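Local coordinates for protein putative thioesterase yhdA (Lactococcus lactis subsp. lactis, PDB 3GEK) that probably acts as a hotdog-fold thioesterase of the PaaI family, perhaps hydrolysing 1,4-dihydroxy-2-naphthoyl-CoA, at residues 27-41 and 87-99. The protein carries 7 engineered substitutions. Numbering follows the deposited sequence.
Sequences IYKFSSKMILSDFHA and KKCEGFVNARGLL. Engineered in segment 87-99: Arg96 (natural residue Cys).
Ala95 O is approached from Ser32 by two groups. Ser32 OG donates a hydrogen bond to Ala95 O at 3.3 Å, and Ser32 N lies 3.0 Å from Ala95 O. OG sits between the backbone N and carbonyl carbon of Ser32 (chi1 69°), which turns it across to the facing strand. Strands 28-35 and 92-99 run antiparallel. Phe30 and Gly97 form a hydrogen-bonded pair, with Gly97 N to Phe30 O at 2.9 Å. The Phe30 ring lies over Gly97, with Gly97 N above its centre. Gly97 CA lies 3.8 Å from the centroid of the Phe30 ring in a CH-pi contact. The ring occupies the place where a CB of Gly97 would stand. Trp109 meets the same ring edge-to-face, and Thr59 and Ala63 of helix 49-68 also touch Phe30. Replacing Phe30 by alanine is likely to uncover the Gly97 backbone and leave Trp109 without its edge-to-face partner. Further along this face, Met34 CE meets Val93 CG2 at 4.0 Å. The other face is more polar. Lys33 CD lies alongside Phe92, 3.8 Å from its ring atom CE2, while Lys33 NZ forms a salt bridge with Asp11. NH1 of the engineered Arg96 forms a salt bridge with Glu118. Leu36 N donates a hydrogen bond to Gly91 O (2.9 Å), and Leu36 CD1 packs on Lys87 CE at 3.8 Å. Cys89 SG sits near Ser37 O and against Ala41 CB. The contact thus joins two neighbouring strands of the hotdog sheet. Its Phe30 side is mostly apolar and packs toward the helix, whereas the Lys33 side carries charges paired with acidic residues elsewhere in the chain.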
loop_
_atom_site.group_PDB
_atom_site.type_symbol
_atom_site.label_atom_id
_atom_site.label_comp_id
_atom_site.label_asym_id
_atom_site.label_seq_id
_atom_site.Cartn_x
_atom_site.Cartn_y
_atom_site.Cartn_z
ATOM N N ILE A 27 -20.262 -12.774 5.137
ATOM C CA ILE A 27 -19.733 -11.423 4.979
ATOM C C ILE A 27 -19.638 -10.733 6.342
ATOM O O ILE A 27 -20.652 -10.435 6.976
ATOM C CB ILE A 27 -20.551 -10.579 3.970
ATOM C CG1 ILE A 27 -20.405 -11.154 2.556
ATOM C CG2 ILE A 27 -20.082 -9.118 3.992
ATOM C CD1 ILE A 27 -21.468 -10.685 1.575
ATOM N N TYR A 28 -18.402 -10.510 6.780
ATOM C CA TYR A 28 -18.115 -9.918 8.083
ATOM C C TYR A 28 -17.827 -8.426 7.979
ATOM O O TYR A 28 -17.093 -7.976 7.095
ATOM C CB TYR A 28 -16.932 -10.628 8.745
ATOM C CG TYR A 28 -17.256 -12.016 9.248
ATOM C CD1 TYR A 28 -17.795 -12.209 10.518
ATOM C CD2 TYR A 28 -17.025 -13.138 8.454
ATOM C CE1 TYR A 28 -18.099 -13.491 10.991
ATOM C CE2 TYR A 28 -17.327 -14.424 8.917
ATOM C CZ TYR A 28 -17.864 -14.590 10.184
ATOM O OH TYR A 28 -18.164 -15.854 10.647
ATOM N N LYS A 29 -18.422 -7.671 8.895
ATOM C CA LYS A 29 -18.229 -6.237 8.975
ATOM C C LYS A 29 -17.985 -5.840 10.426
ATOM O O LYS A 29 -18.353 -6.580 11.341
ATOM C CB LYS A 29 -19.460 -5.501 8.449
ATOM C CG LYS A 29 -19.675 -5.600 6.949
ATOM C CD LYS A 29 -21.056 -5.079 6.571
ATOM C CE LYS A 29 -21.241 -5.047 5.063
ATOM N NZ LYS A 29 -22.640 -4.676 4.698
ATOM N N PHE A 30 -17.351 -4.684 10.624
ATOM C CA PHE A 30 -17.332 -4.031 11.933
ATOM C C PHE A 30 -17.669 -2.544 11.851
ATOM O O PHE A 30 -17.545 -1.923 10.795
ATOM C CB PHE A 30 -16.021 -4.275 12.702
ATOM C CG PHE A 30 -14.851 -3.457 12.221
ATOM C CD1 PHE A 30 -14.667 -2.144 12.657
ATOM C CD2 PHE A 30 -13.911 -4.008 11.363
ATOM C CE1 PHE A 30 -13.582 -1.391 12.220
ATOM C CE2 PHE A 30 -12.812 -3.267 10.937
ATOM C CZ PHE A 30 -12.650 -1.956 11.365
ATOM N N SER A 31 -18.116 -2.010 12.984
ATOM C CA SER A 31 -18.432 -0.603 13.171
ATOM C C SER A 31 -17.756 -0.104 14.447
ATOM O O SER A 31 -17.529 -0.878 15.383
ATOM C CB SER A 31 -19.942 -0.429 13.333
ATOM O OG SER A 31 -20.546 -0.023 12.127
ATOM N N SER A 32 -17.462 1.195 14.485
ATOM C CA SER A 32 -16.938 1.849 15.681
ATOM C C SER A 32 -16.887 3.358 15.504
ATOM O O SER A 32 -17.046 3.875 14.400
ATOM C CB SER A 32 -15.542 1.329 16.043
ATOM O OG SER A 32 -14.578 1.740 15.092
ATOM N N LYS A 33 -16.669 4.055 16.611
ATOM C CA LYS A 33 -16.477 5.492 16.600
ATOM C C LYS A 33 -15.219 5.802 17.393
ATOM O O LYS A 33 -14.825 5.030 18.274
ATOM C CB LYS A 33 -17.683 6.215 17.216
ATOM C CG LYS A 33 -18.993 5.992 16.479
ATOM C CD LYS A 33 -20.080 6.942 16.947
ATOM C CE LYS A 33 -21.425 6.610 16.301
ATOM N NZ LYS A 33 -21.985 5.319 16.802
HETATM N N MSE A 34 -14.580 6.915 17.061
HETATM C CA MSE A 34 -13.494 7.434 17.874
HETATM C C MSE A 34 -13.788 8.879 18.253
HETATM O O MSE A 34 -13.892 9.744 17.383
HETATM C CB MSE A 34 -12.154 7.323 17.145
HETATM C CG MSE A 34 -10.985 7.896 17.936
HETATM SE SE MSE A 34 -9.271 7.439 17.148
HETATM C CE MSE A 34 -9.315 8.673 15.622
ATOM N N ILE A 35 -13.921 9.123 19.540
ATOM C CA ILE A 35 -14.237 10.452 20.058
ATOM C C ILE A 35 -12.966 11.289 20.195
ATOM O O ILE A 35 -12.046 10.917 20.923
ATOM C CB ILE A 35 -14.959 10.377 21.416
ATOM C CG1 ILE A 35 -16.078 9.327 21.371
ATOM C CG2 ILE A 35 -15.479 11.761 21.825
ATOM C CD1 ILE A 35 -16.672 8.998 22.737
ATOM N N LEU A 36 -12.941 12.427 19.508
ATOM C CA LEU A 36 -11.726 13.238 19.383
ATOM C C LEU A 36 -11.549 14.284 20.479
ATOM O O LEU A 36 -12.509 14.918 20.922
ATOM C CB LEU A 36 -11.654 13.902 17.994
ATOM C CG LEU A 36 -11.830 12.972 16.780
ATOM C CD1 LEU A 36 -11.900 13.757 15.479
ATOM C CD2 LEU A 36 -10.725 11.939 16.715
ATOM N N SER A 37 -10.298 14.430 20.911
ATOM C CA SER A 37 -9.839 15.541 21.747
ATOM C C SER A 37 -8.510 16.024 21.176
ATOM O O SER A 37 -8.123 15.609 20.081
ATOM C CB SER A 37 -9.646 15.087 23.193
ATOM O OG SER A 37 -8.536 14.210 23.302
ATOM N N ASP A 38 -7.811 16.878 21.925
ATOM C CA ASP A 38 -6.485 17.378 21.545
ATOM C C ASP A 38 -5.454 16.260 21.431
ATOM O O ASP A 38 -4.462 16.394 20.716
ATOM C CB ASP A 38 -5.989 18.431 22.541
ATOM C CG ASP A 38 -5.732 17.855 23.935
ATOM O OD1 ASP A 38 -4.556 17.875 24.375
ATOM O OD2 ASP A 38 -6.698 17.386 24.585
ATOM N N PHE A 39 -5.697 15.163 22.146
ATOM C CA PHE A 39 -4.868 13.967 22.065
ATOM C C PHE A 39 -4.653 13.553 20.610
ATOM O O PHE A 39 -3.558 13.139 20.238
ATOM C CB PHE A 39 -5.508 12.817 22.863
ATOM C CG PHE A 39 -4.765 11.507 22.756
ATOM C CD1 PHE A 39 -3.638 11.263 23.536
ATOM C CD2 PHE A 39 -5.195 10.522 21.882
ATOM C CE1 PHE A 39 -2.949 10.054 23.441
ATOM C CE2 PHE A 39 -4.514 9.310 21.780
ATOM C CZ PHE A 39 -3.385 9.078 22.561
ATOM N N HIS A 40 -5.699 13.696 19.799
ATOM C CA HIS A 40 -5.696 13.228 18.413
ATOM C C HIS A 40 -5.206 14.281 17.406
ATOM O O HIS A 40 -5.146 14.011 16.206
ATOM C CB HIS A 40 -7.099 12.744 18.010
ATOM C CG HIS A 40 -7.767 11.878 19.032
ATOM N ND1 HIS A 40 -7.939 10.522 18.859
ATOM C CD2 HIS A 40 -8.320 12.177 20.232
ATOM C CE1 HIS A 40 -8.568 10.023 19.907
ATOM N NE2 HIS A 40 -8.806 11.004 20.757
ATOM N N ALA A 41 -4.847 15.469 17.892
ATOM C CA ALA A 41 -4.539 16.597 17.013
ATOM C C ALA A 41 -3.128 16.567 16.432
ATOM O O ALA A 41 -2.194 16.065 17.062
ATOM C CB ALA A 41 -4.788 17.913 17.738
ATOM N N LYS A 87 -9.893 16.354 8.417
ATOM C CA LYS A 87 -10.860 16.359 9.502
ATOM C C LYS A 87 -10.354 17.271 10.614
ATOM O O LYS A 87 -9.286 17.033 11.183
ATOM C CB LYS A 87 -11.087 14.927 10.012
ATOM C CG LYS A 87 -11.860 14.792 11.335
ATOM C CD LYS A 87 -13.256 15.392 11.284
ATOM C CE LYS A 87 -14.008 15.111 12.578
ATOM N NZ LYS A 87 -15.088 16.110 12.832
ATOM N N LYS A 88 -11.109 18.328 10.897
ATOM C CA LYS A 88 -10.832 19.177 12.049
ATOM C C LYS A 88 -10.959 18.326 13.307
ATOM O O LYS A 88 -11.910 17.549 13.449
ATOM C CB LYS A 88 -11.799 20.361 12.100
ATOM C CG LYS A 88 -11.320 21.501 12.980
ATOM C CD LYS A 88 -12.252 22.696 12.913
ATOM C CE LYS A 88 -11.617 23.929 13.545
ATOM N NZ LYS A 88 -11.669 23.917 15.038
ATOM N N CYS A 89 -9.995 18.462 14.211
ATOM C CA CYS A 89 -9.910 17.582 15.372
ATOM C C CYS A 89 -10.938 17.951 16.446
ATOM O O CYS A 89 -10.606 18.578 17.451
ATOM C CB CYS A 89 -8.489 17.587 15.937
ATOM S SG CYS A 89 -8.120 16.179 16.989
ATOM N N GLU A 90 -12.188 17.558 16.202
ATOM C CA GLU A 90 -13.313 17.778 17.116
ATOM C C GLU A 90 -14.449 16.811 16.768
ATOM O O GLU A 90 -14.510 16.296 15.651
ATOM C CB GLU A 90 -13.815 19.227 17.032
ATOM C CG GLU A 90 -14.306 19.635 15.639
ATOM C CD GLU A 90 -14.737 21.090 15.536
ATOM O OE1 GLU A 90 -14.746 21.821 16.563
ATOM O OE2 GLU A 90 -15.069 21.505 14.404
ATOM N N GLY A 91 -15.354 16.581 17.716
ATOM C CA GLY A 91 -16.455 15.644 17.513
ATOM C C GLY A 91 -15.961 14.208 17.477
ATOM O O GLY A 91 -15.266 13.765 18.388
ATOM N N PHE A 92 -16.306 13.489 16.411
ATOM C CA PHE A 92 -15.934 12.075 16.268
ATOM C C PHE A 92 -15.840 11.638 14.810
ATOM O O PHE A 92 -16.383 12.296 13.916
ATOM C CB PHE A 92 -16.937 11.175 17.008
ATOM C CG PHE A 92 -18.309 11.147 16.382
ATOM C CD1 PHE A 92 -19.270 12.094 16.733
ATOM C CD2 PHE A 92 -18.637 10.178 15.440
ATOM C CE1 PHE A 92 -20.534 12.076 16.153
ATOM C CE2 PHE A 92 -19.903 10.154 14.852
ATOM C CZ PHE A 92 -20.853 11.099 15.213
ATOM N N VAL A 93 -15.145 10.523 14.594
ATOM C CA VAL A 93 -15.125 9.831 13.308
ATOM C C VAL A 93 -15.651 8.394 13.447
ATOM O O VAL A 93 -15.600 7.803 14.532
ATOM C CB VAL A 93 -13.702 9.778 12.681
ATOM C CG1 VAL A 93 -13.221 11.180 12.279
ATOM C CG2 VAL A 93 -12.706 9.082 13.616
ATOM N N ASN A 94 -16.143 7.844 12.340
ATOM C CA ASN A 94 -16.529 6.443 12.265
ATOM C C ASN A 94 -15.444 5.631 11.590
ATOM O O ASN A 94 -14.812 6.100 10.649
ATOM C CB ASN A 94 -17.821 6.281 11.465
ATOM C CG ASN A 94 -18.939 7.126 11.993
ATOM O OD1 ASN A 94 -19.263 8.173 11.427
ATOM N ND2 ASN A 94 -19.538 6.688 13.090
ATOM N N ALA A 95 -15.218 4.421 12.086
ATOM C CA ALA A 95 -14.387 3.451 11.386
ATOM C C ALA A 95 -15.248 2.226 11.116
ATOM O O ALA A 95 -15.779 1.611 12.048
ATOM C CB ALA A 95 -13.159 3.087 12.207
ATOM N N ARG A 96 -15.416 1.902 9.837
ATOM C CA ARG A 96 -16.251 0.774 9.428
ATOM C C ARG A 96 -15.422 -0.141 8.554
ATOM O O ARG A 96 -14.693 0.325 7.668
ATOM C CB ARG A 96 -17.491 1.244 8.662
ATOM C CG ARG A 96 -18.422 2.136 9.464
ATOM C CD ARG A 96 -19.727 2.338 8.724
ATOM N NE ARG A 96 -20.666 3.182 9.460
ATOM C CZ ARG A 96 -20.749 4.505 9.338
ATOM N NH1 ARG A 96 -19.944 5.158 8.510
ATOM N NH2 ARG A 96 -21.645 5.177 10.048
ATOM N N GLY A 97 -15.523 -1.437 8.821
ATOM C CA GLY A 97 -14.711 -2.425 8.141
ATOM C C GLY A 97 -15.539 -3.433 7.379
ATOM O O GLY A 97 -16.655 -3.757 7.774
ATOM N N LEU A 98 -14.976 -3.907 6.274
ATOM C CA LEU A 98 -15.508 -5.027 5.520
ATOM C C LEU A 98 -14.395 -6.053 5.350
ATOM O O LEU A 98 -13.307 -5.717 4.888
ATOM C CB LEU A 98 -16.004 -4.557 4.147
ATOM C CG LEU A 98 -16.410 -5.618 3.117
ATOM C CD1 LEU A 98 -17.645 -6.380 3.577
ATOM C CD2 LEU A 98 -16.662 -4.983 1.754
ATOM N N LEU A 99 -14.660 -7.299 5.725
ATOM C CA LEU A 99 -13.668 -8.345 5.548
ATOM C C LEU A 99 -13.663 -8.828 4.094
ATOM O O LEU A 99 -14.613 -9.456 3.634
ATOM C CB LEU A 99 -13.906 -9.496 6.529
ATOM C CG LEU A 99 -12.894 -10.645 6.560
ATOM C CD1 LEU A 99 -11.545 -10.178 7.083
ATOM C CD2 LEU A 99 -13.437 -11.782 7.413
#